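Local coordinates for uncharacterized protein (PDB 4QEY), which is of unknown function but belongs to a family of PLAT/LH2- and C2-like lipoproteins, which suggests a calcium- or membrane-associated role, at residues 14-19 against 62-67; 23-28 against 84-89; 30-35 against 76-81. One frame throughout, in Å; residues are numbered along the deposited sequence. Where two conformers were deposited one is given.

Contact 1: residues 14-19 against 62-67; sequences KIVVEQ and ENKISC. With EDO (1,2-ethanediol), chain N; EDO (1,2-ethanediol), chain L; EDO (1,2-ethanediol), chain O.
An antiparallel beta ladder joins residues 14-19 to 62-67; strand 64-68, on which the second segment ends, is the outermost of its four-stranded sheet within this chain. Ile15-Cys67 and Val17-Ile65 are hydrogen-bonded pairs, alternating with the non-hydrogen-bonded pairs Val16-Ser66 and Glu18-Lys64. At the centre, Val17 N gives a nearly straight bond to Ile65 O (2.8 Å), and Ile65 N returns one to Val17 O. The pairing runs on beyond the start of strand 64-68, from Gln19 N to Asn63 O, and there the side chain of Gln19 adds a second grip. With CG between the backbone N and the carbonyl carbon (chi1 62°), the extended chain reaches across to the loop, where NE2 meets Glu62 O at 3.0 Å. That oxygen lies in the plane of the Gln19 amide, while NE2 stands above the carbonyl plane of Glu62. NE2 is also bonded to Val60 O, so two backbone oxygens hold the amide in place. On the face carrying Val16 and Glu18, the extended chain of Lys64 lies across Val16, CG on CG1 at 3.7 Å, and alongside Glu18, both side chains pointing the same way. Glu18 OE2 rests 3.6 Å from Lys64 CD and 4.5 Å from Lys64 NZ, beyond salt-bridge distance and probably a weak attraction at most. Farther along this face Lys14 CE passes 3.4 Å from Ser66 OG, and Lys14 NZ donates a hydrogen bond to a 1,2-ethanediol, probably from the crystallisation liquor. On the other face, Ile15, Val17, Ile65 and Cys67 turn inward onto strands 26-36 and 73-84 of the second sheet, touching Phe32, Ile30, Met76 and Cys78. The other edge of strand 13-21 is hydrogen-bonded to strand 92-101, which places this strand inside its sheet.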
loop_
_atom_site.group_PDB
_atom_site.type_symbol
_atom_site.label_atom_id
_atom_site.label_comp_id
_atom_site.label_asym_id
_atom_site.label_seq_id
_atom_site.Cartn_x
_atom_site.Cartn_y
_atom_site.Cartn_z
ATOM N N LYS A 14 6.688 7.257 3.519
ATOM C CA LYS A 14 5.783 7.163 2.377
ATOM C C LYS A 14 5.724 5.743 1.849
ATOM O O LYS A 14 6.743 5.068 1.791
ATOM C CB LYS A 14 6.269 8.129 1.275
ATOM C CG LYS A 14 5.459 8.190 -0.025
ATOM C CD LYS A 14 6.140 9.153 -0.968
ATOM C CE LYS A 14 5.468 9.332 -2.297
ATOM N NZ LYS A 14 6.238 10.285 -3.143
ATOM N N ILE A 15 4.526 5.284 1.478
ATOM C CA ILE A 15 4.316 3.972 0.882
ATOM C C ILE A 15 3.472 4.181 -0.380
ATOM O O ILE A 15 2.410 4.808 -0.331
ATOM C CB ILE A 15 3.708 2.904 1.840
ATOM C CG1 ILE A 15 4.650 2.628 3.048
ATOM C CG2 ILE A 15 3.429 1.603 1.072
ATOM C CD1 ILE A 15 4.162 1.635 4.100
ATOM N N VAL A 16 3.980 3.683 -1.517
ATOM C CA VAL A 16 3.302 3.737 -2.805
ATOM C C VAL A 16 2.885 2.310 -3.180
ATOM O O VAL A 16 3.703 1.379 -3.140
ATOM C CB VAL A 16 4.175 4.403 -3.903
ATOM C CG1 VAL A 16 3.428 4.479 -5.242
ATOM C CG2 VAL A 16 4.634 5.791 -3.475
ATOM N N VAL A 17 1.596 2.142 -3.506
ATOM C CA VAL A 17 1.010 0.887 -3.960
ATOM C C VAL A 17 0.658 1.080 -5.436
ATOM O O VAL A 17 0.040 2.082 -5.805
ATOM C CB VAL A 17 -0.206 0.430 -3.091
ATOM C CG1 VAL A 17 -0.772 -0.905 -3.579
ATOM C CG2 VAL A 17 0.183 0.330 -1.614
ATOM N N GLU A 18 1.125 0.155 -6.285
ATOM C CA GLU A 18 0.857 0.156 -7.721
ATOM C C GLU A 18 0.270 -1.181 -8.142
ATOM O O GLU A 18 0.690 -2.227 -7.638
ATOM C CB GLU A 18 2.111 0.461 -8.537
ATOM C CG GLU A 18 2.559 1.907 -8.495
ATOM C CD GLU A 18 3.698 2.285 -9.427
ATOM O OE1 GLU A 18 4.341 1.380 -10.003
ATOM O OE2 GLU A 18 3.958 3.500 -9.567
ATOM N N GLN A 19 -0.700 -1.148 -9.070
ATOM C CA GLN A 19 -1.313 -2.351 -9.610
ATOM C C GLN A 19 -1.344 -2.294 -11.130
ATOM O O GLN A 19 -1.499 -1.221 -11.712
ATOM C CB GLN A 19 -2.731 -2.575 -9.060
ATOM C CG GLN A 19 -3.751 -1.482 -9.403
ATOM C CD GLN A 19 -5.148 -1.866 -9.016
ATOM O OE1 GLN A 19 -5.467 -3.039 -8.899
ATOM N NE2 GLN A 19 -6.004 -0.879 -8.827
ATOM N N GLU A 62 -7.588 3.318 -8.983
ATOM C CA GLU A 62 -6.370 3.973 -9.454
ATOM C C GLU A 62 -5.233 2.948 -9.597
ATOM O O GLU A 62 -5.192 1.964 -8.848
ATOM C CB GLU A 62 -5.967 5.098 -8.476
ATOM C CG GLU A 62 -7.034 6.159 -8.229
ATOM C CD GLU A 62 -7.558 6.931 -9.431
ATOM O OE1 GLU A 62 -6.792 7.173 -10.394
ATOM O OE2 GLU A 62 -8.741 7.337 -9.378
ATOM N N ASN A 63 -4.319 3.164 -10.558
ATOM C CA ASN A 63 -3.182 2.262 -10.793
ATOM C C ASN A 63 -2.055 2.534 -9.801
ATOM O O ASN A 63 -1.149 1.708 -9.658
ATOM C CB ASN A 63 -2.670 2.398 -12.224
ATOM C CG ASN A 63 -3.621 1.791 -13.237
ATOM O OD1 ASN A 63 -3.744 0.562 -13.361
ATOM N ND2 ASN A 63 -4.319 2.637 -13.989
ATOM N N LYS A 64 -2.123 3.680 -9.113
ATOM C CA LYS A 64 -1.132 4.112 -8.137
ATOM C C LYS A 64 -1.836 4.833 -6.978
ATOM O O LYS A 64 -2.678 5.702 -7.200
ATOM C CB LYS A 64 -0.089 5.015 -8.833
ATOM C CG LYS A 64 1.089 5.488 -7.993
ATOM C CD LYS A 64 1.982 6.410 -8.822
ATOM C CE LYS A 64 3.131 7.022 -8.049
ATOM N NZ LYS A 64 3.974 7.905 -8.904
ATOM N N ILE A 65 -1.516 4.431 -5.747
ATOM C CA ILE A 65 -2.005 5.044 -4.506
ATOM C C ILE A 65 -0.791 5.351 -3.670
ATOM O O ILE A 65 0.072 4.497 -3.494
ATOM C CB ILE A 65 -3.066 4.194 -3.731
ATOM C CG1 ILE A 65 -4.367 4.069 -4.522
ATOM C CG2 ILE A 65 -3.368 4.788 -2.337
ATOM C CD1 ILE A 65 -5.243 5.387 -4.736
ATOM N N SER A 66 -0.733 6.569 -3.162
ATOM C CA SER A 66 0.353 7.041 -2.323
ATOM C C SER A 66 -0.182 7.586 -1.009
ATOM O O SER A 66 -1.261 8.190 -0.964
ATOM C CB SER A 66 1.147 8.114 -3.058
ATOM O OG SER A 66 2.172 8.639 -2.235
ATOM N N CYS A 67 0.587 7.368 0.057
ATOM C CA CYS A 67 0.287 7.876 1.386
ATOM C C CYS A 67 1.606 8.249 2.078
ATOM O O CYS A 67 2.568 7.492 1.994
ATOM C CB CYS A 67 -0.521 6.865 2.189
ATOM S SG CYS A 67 -1.162 7.519 3.742
HETATM C C1 EDO N . 3.788 -3.228 -10.922
HETATM O O1 EDO N . 2.413 -3.435 -10.659
HETATM C C2 EDO N . 4.036 -1.699 -10.934
HETATM O O2 EDO N . 3.221 -1.014 -11.900
HETATM C C1 EDO L . -8.574 -3.326 -8.798
HETATM O O1 EDO L . -7.733 -4.397 -9.124
HETATM C C2 EDO L . -9.195 -3.670 -7.446
HETATM O O2 EDO L . -10.046 -2.655 -6.977
HETATM C C1 EDO O . 9.574 8.951 -5.347
HETATM O O1 EDO O . 8.259 8.430 -5.505
HETATM C C2 EDO O . 9.947 8.840 -3.869
HETATM O O2 EDO O . 8.953 9.528 -3.110
#

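Contact 2: residues 23-28 against 84-89; sequences TDDFDL and STSEQA. With EDO (1,2-ethanediol), chain L; EDO (1,2-ethanediol), chain M.
The CD2 and CE2 atoms of the Phe26 ring overlap Ser84 obliquely, CD2 4.0 Å from Ser84 CA and CE2 4.1 Å from Ser84 CB. The ring sits here because CG is anti to the carbonyl carbon (chi1 -63°), and Leu93, Val82 and Thr115 also touch it. Phe26 and Ser84 form an antiparallel non-hydrogen-bonded pair near the ends of their strands. Beyond it a single backbone hydrogen bond ties these two segments, from Thr85 N to Asp25 O at 2.9 Å. The bond is almost straight (176°), yet the donor stands well above the carbonyl plane. Ser84, Thr85 and Ser86 were modelled in two conformers; their side-chain details hold for one and are less certain. Thr85 turns its two branches to different partners. OG1 lies by the Asp25 carbonyl and 2.7 Å from a water, while the methyl CG2 meets the carboxylate of Asp27, 3.5 Å from OD2, the two side chains crossing at about a right angle. Asp27 OD1 takes a hydrogen bond from a 1,2-ethanediol. Within the other segment, Asp25 OD1 comes nearest to Ser86 CB, at 3.9 Å. Ser86 OG instead accepts from Gln88 N, an ST turn that shapes the loop following strand 73-84. Ser84 OG likewise turns to the backbone N of Leu120. Asp25 OD2 has a long, weak ion pair with Lys91, and Asp27 packs on Lys59, while its backbone pairs with Ile83 next door. One backbone hydrogen bond, with Thr85 and Asp25 making most of the contact and carboxylates meeting carbon across it, implies a lightly tied junction.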
loop_
_atom_site.group_PDB
_atom_site.type_symbol
_atom_site.label_atom_id
_atom_site.label_comp_id
_atom_site.label_asym_id
_atom_site.label_seq_id
_atom_site.Cartn_x
_atom_site.Cartn_y
_atom_site.Cartn_z
ATOM N N THR A 23 -6.831 -5.744 -13.760
ATOM C CA THR A 23 -7.269 -5.004 -12.567
ATOM C C THR A 23 -8.807 -5.076 -12.377
ATOM O O THR A 23 -9.282 -4.976 -11.248
ATOM C CB THR A 23 -6.801 -3.531 -12.624
ATOM O OG1 THR A 23 -7.272 -2.956 -13.846
ATOM C CG2 THR A 23 -5.277 -3.381 -12.501
ATOM N N ASP A 24 -9.564 -5.305 -13.440
ATOM C CA ASP A 24 -11.024 -5.388 -13.358
ATOM C C ASP A 24 -11.506 -6.724 -12.748
ATOM O O ASP A 24 -12.657 -6.811 -12.296
ATOM C CB ASP A 24 -11.635 -5.214 -14.758
ATOM C CG ASP A 24 -11.428 -3.832 -15.367
ATOM O OD1 ASP A 24 -11.065 -2.892 -14.614
ATOM O OD2 ASP A 24 -11.677 -3.677 -16.588
ATOM N N ASP A 25 -10.624 -7.746 -12.718
ATOM C CA ASP A 25 -10.959 -9.086 -12.230
ATOM C C ASP A 25 -10.522 -9.329 -10.767
ATOM O O ASP A 25 -10.602 -10.451 -10.277
ATOM C CB ASP A 25 -10.290 -10.125 -13.142
ATOM C CG ASP A 25 -10.826 -10.089 -14.552
ATOM O OD1 ASP A 25 -12.059 -10.130 -14.716
ATOM O OD2 ASP A 25 -10.013 -10.023 -15.486
ATOM N N PHE A 26 -10.133 -8.278 -10.065
ATOM C CA PHE A 26 -9.713 -8.324 -8.673
ATOM C C PHE A 26 -10.296 -7.153 -7.922
ATOM O O PHE A 26 -10.762 -6.200 -8.545
ATOM C CB PHE A 26 -8.165 -8.298 -8.576
ATOM C CG PHE A 26 -7.445 -9.470 -9.206
ATOM C CD1 PHE A 26 -7.090 -9.449 -10.553
ATOM C CD2 PHE A 26 -7.105 -10.589 -8.449
ATOM C CE1 PHE A 26 -6.425 -10.528 -11.133
ATOM C CE2 PHE A 26 -6.457 -11.684 -9.038
ATOM C CZ PHE A 26 -6.116 -11.639 -10.370
ATOM N N ASP A 27 -10.287 -7.245 -6.584
ATOM C CA ASP A 27 -10.578 -6.196 -5.607
ATOM C C ASP A 27 -9.316 -5.979 -4.779
ATOM O O ASP A 27 -8.841 -6.924 -4.172
ATOM C CB ASP A 27 -11.794 -6.503 -4.720
ATOM C CG ASP A 27 -13.156 -6.434 -5.367
ATOM O OD1 ASP A 27 -13.286 -5.775 -6.423
ATOM O OD2 ASP A 27 -14.107 -6.976 -4.783
ATOM N N LEU A 28 -8.729 -4.785 -4.828
ATOM C CA LEU A 28 -7.557 -4.395 -4.045
ATOM C C LEU A 28 -8.025 -3.470 -2.937
ATOM O O LEU A 28 -8.619 -2.414 -3.219
ATOM C CB LEU A 28 -6.457 -3.729 -4.916
ATOM C CG LEU A 28 -5.240 -3.166 -4.188
ATOM C CD1 LEU A 28 -4.434 -4.281 -3.487
ATOM C CD2 LEU A 28 -4.362 -2.409 -5.128
ATOM N N SER A 84 -10.143 -12.023 -5.867
ATOM C CA SER A 84 -10.528 -12.232 -7.260
ATOM C C SER A 84 -12.034 -12.275 -7.392
ATOM O O SER A 84 -12.713 -12.930 -6.578
ATOM C CB SER A 84 -9.927 -13.525 -7.789
ATOM O OG SER A 84 -10.482 -14.638 -7.102
ATOM N N THR A 85 -12.550 -11.614 -8.456
ATOM C CA THR A 85 -13.987 -11.491 -8.747
ATOM C C THR A 85 -14.345 -12.184 -10.103
ATOM O O THR A 85 -15.368 -11.860 -10.709
ATOM C CB THR A 85 -14.362 -10.004 -8.752
ATOM O OG1 THR A 85 -13.568 -9.328 -9.718
ATOM C CG2 THR A 85 -14.158 -9.346 -7.411
ATOM N N SER A 86 -13.534 -13.177 -10.526
ATOM C CA SER A 86 -13.704 -13.906 -11.779
ATOM C C SER A 86 -13.598 -15.423 -11.602
ATOM O O SER A 86 -12.712 -15.908 -10.897
ATOM C CB SER A 86 -12.641 -13.451 -12.777
ATOM O OG SER A 86 -12.653 -14.192 -13.989
ATOM N N GLU A 87 -14.519 -16.161 -12.266
ATOM C CA GLU A 87 -14.598 -17.624 -12.426
ATOM C C GLU A 87 -13.636 -18.131 -13.528
ATOM O O GLU A 87 -13.581 -19.336 -13.778
ATOM C CB GLU A 87 -16.037 -18.075 -12.746
ATOM C CG GLU A 87 -17.022 -17.837 -11.616
ATOM C CD GLU A 87 -18.401 -18.465 -11.705
ATOM O OE1 GLU A 87 -18.697 -19.197 -12.681
ATOM O OE2 GLU A 87 -19.179 -18.255 -10.750
ATOM N N GLN A 88 -12.880 -17.226 -14.164
ATOM C CA GLN A 88 -11.958 -17.569 -15.237
ATOM C C GLN A 88 -10.542 -17.657 -14.680
ATOM O O GLN A 88 -10.086 -16.753 -13.960
ATOM C CB GLN A 88 -12.044 -16.555 -16.394
ATOM C CG GLN A 88 -13.383 -16.607 -17.153
ATOM C CD GLN A 88 -13.575 -15.536 -18.212
ATOM O OE1 GLN A 88 -12.620 -14.946 -18.730
ATOM N NE2 GLN A 88 -14.831 -15.273 -18.578
ATOM N N ALA A 89 -9.863 -18.792 -14.969
ATOM C CA ALA A 89 -8.487 -19.052 -14.544
ATOM C C ALA A 89 -7.490 -18.320 -15.447
ATOM O O ALA A 89 -7.763 -18.117 -16.637
ATOM C CB ALA A 89 -8.205 -20.543 -14.557
HETATM C C1 EDO L . -8.574 -3.326 -8.798
HETATM O O1 EDO L . -7.733 -4.397 -9.124
HETATM C C2 EDO L . -9.195 -3.670 -7.446
HETATM O O2 EDO L . -10.046 -2.655 -6.977
HETATM C C1 EDO M . -12.063 -3.045 -9.978
HETATM O O1 EDO M . -12.004 -4.466 -10.092
HETATM C C2 EDO M . -13.046 -2.593 -8.849
HETATM O O2 EDO M . -12.621 -3.105 -7.588
HETATM O O HOH W 1 -14.509 -9.736 -12.248
#

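Contact 3: residues 30-35 against 76-81; sequences IAFGAA and MTCAGS
Cys78 SG sits over one face of the Phe32 ring, 4.1 Å from its centroid and 27° off the ring normal, a sulfur-aromatic contact; CE2 is the nearest ring atom at 3.7 Å. The sulfur reaches the ring because it is anti to the Cys78 backbone N (chi1 179°). The selenium of Met76, a selenomethionine, comes obliquely to Phe32 CD2 at 4.2 Å, and its chain bends at the last torsion to set CE on Ala34 CB (3.9 Å). Replacing Phe32 with an alanine would probably strip Cys78 SG and the selenium of their aromatic partner and open a gap beneath Ile65 and Cys67. Ile30 continues this face, its CG2 4.1 Å from Gly80 CA. Holding these groups in register are four backbone hydrogen bonds, reciprocal between Ala31 and Ala79 and between Gly33 and Thr77. Farther out, Ile15 and Val17 touch Cys78, while strand 55-57 bonds the backbone of Ile30 and Phe32. The other face carries the small side chains of Ala31, Thr77 and Ala79. One apolar face packed against a second sheet is characteristic of a beta sandwich.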
loop_
_atom_site.group_PDB
_atom_site.type_symbol
_atom_site.label_atom_id
_atom_site.label_comp_id
_atom_site.label_asym_id
_atom_site.label_seq_id
_atom_site.Cartn_x
_atom_site.Cartn_y
_atom_site.Cartn_z
ATOM N N ILE A 30 -6.628 -1.582 0.536
ATOM C CA ILE A 30 -5.386 -1.226 1.216
ATOM C C ILE A 30 -5.706 -0.275 2.391
ATOM O O ILE A 30 -6.664 0.492 2.357
ATOM C CB ILE A 30 -4.301 -0.648 0.272
ATOM C CG1 ILE A 30 -4.800 0.562 -0.522
ATOM C CG2 ILE A 30 -3.770 -1.726 -0.686
ATOM C CD1 ILE A 30 -3.778 1.174 -1.578
ATOM N N ALA A 31 -4.935 -0.431 3.470
ATOM C CA ALA A 31 -5.036 0.368 4.676
ATOM C C ALA A 31 -3.659 0.855 5.075
ATOM O O ALA A 31 -2.708 0.078 5.078
ATOM C CB ALA A 31 -5.681 -0.437 5.800
ATOM N N PHE A 32 -3.547 2.153 5.360
ATOM C CA PHE A 32 -2.314 2.816 5.787
ATOM C C PHE A 32 -2.471 3.391 7.174
ATOM O O PHE A 32 -3.522 3.962 7.522
ATOM C CB PHE A 32 -1.900 3.930 4.827
ATOM C CG PHE A 32 -1.689 3.569 3.380
ATOM C CD1 PHE A 32 -2.754 3.573 2.486
ATOM C CD2 PHE A 32 -0.408 3.349 2.882
ATOM C CE1 PHE A 32 -2.552 3.311 1.129
ATOM C CE2 PHE A 32 -0.198 3.110 1.520
ATOM C CZ PHE A 32 -1.274 3.095 0.648
ATOM N N GLY A 33 -1.419 3.223 7.956
ATOM C CA GLY A 33 -1.313 3.719 9.318
ATOM C C GLY A 33 0.098 4.197 9.551
ATOM O O GLY A 33 1.039 3.616 9.003
ATOM N N ALA A 34 0.258 5.269 10.334
ATOM C CA ALA A 34 1.574 5.807 10.602
ATOM C C ALA A 34 1.684 6.398 12.010
ATOM O O ALA A 34 0.678 6.648 12.693
ATOM C CB ALA A 34 1.915 6.867 9.574
ATOM N N ALA A 35 2.935 6.617 12.426
ATOM C CA ALA A 35 3.291 7.197 13.713
ATOM C C ALA A 35 4.306 8.317 13.545
ATOM O O ALA A 35 5.192 8.224 12.690
ATOM C CB ALA A 35 3.858 6.118 14.624
HETATM N N MSE A 76 5.540 3.930 9.042
HETATM C CA MSE A 76 4.318 3.766 8.254
HETATM C C MSE A 76 4.135 2.289 7.891
HETATM O O MSE A 76 5.110 1.616 7.546
HETATM C CB MSE A 76 4.270 4.636 6.990
HETATM C CG MSE A 76 2.943 4.448 6.231
HETATM SE SE MSE A 76 2.620 5.577 4.721
HETATM C CE MSE A 76 2.356 7.177 5.685
ATOM N N THR A 77 2.888 1.798 7.977
ATOM C CA THR A 77 2.523 0.426 7.633
ATOM C C THR A 77 1.421 0.437 6.584
ATOM O O THR A 77 0.506 1.260 6.632
ATOM C CB THR A 77 2.093 -0.365 8.883
ATOM O OG1 THR A 77 3.182 -0.370 9.794
ATOM C CG2 THR A 77 1.724 -1.810 8.577
ATOM N N CYS A 78 1.522 -0.483 5.636
ATOM C CA CYS A 78 0.521 -0.692 4.608
ATOM C C CYS A 78 0.104 -2.141 4.637
ATOM O O CYS A 78 0.935 -3.035 4.476
ATOM C CB CYS A 78 1.020 -0.275 3.227
ATOM S SG CYS A 78 -0.182 -0.557 1.900
ATOM N N ALA A 79 -1.175 -2.366 4.878
ATOM C CA ALA A 79 -1.785 -3.699 4.878
ATOM C C ALA A 79 -2.772 -3.777 3.764
ATOM O O ALA A 79 -3.575 -2.858 3.599
ATOM C CB ALA A 79 -2.455 -3.978 6.211
ATOM N N GLY A 80 -2.693 -4.832 2.975
ATOM C CA GLY A 80 -3.597 -4.996 1.848
ATOM C C GLY A 80 -4.184 -6.384 1.676
ATOM O O GLY A 80 -3.681 -7.372 2.222
ATOM N N SER A 81 -5.268 -6.455 0.903
ATOM C CA SER A 81 -5.908 -7.700 0.531
ATOM C C SER A 81 -6.248 -7.644 -0.945
ATOM O O SER A 81 -6.566 -6.589 -1.493
ATOM C CB SER A 81 -7.141 -8.017 1.388
ATOM O OG SER A 81 -8.249 -7.159 1.166
#

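How the contacts relate
The three contacts lie in a two-sheet, all-beta fold. Contact 1 belongs to one sheet and contact 3 to the other; their centres are about 11 Å apart and their inner side chains meet, Cys67 CB lying 3.6 Å from Phe32 CD2. Contact 2 is about 19 Å from contact 1 and 22 Å from contact 3, near the end of the latter's sheet, with which it shares strand 26-36. Along the chain, contact 3 is nested within the loop closed by contact 2, while the segments of contact 1 alternate with those of both. Successive strands, 13-21 then 26-36 and 64-68 then 73-84, therefore pass between the sheets, interlocking the two layers.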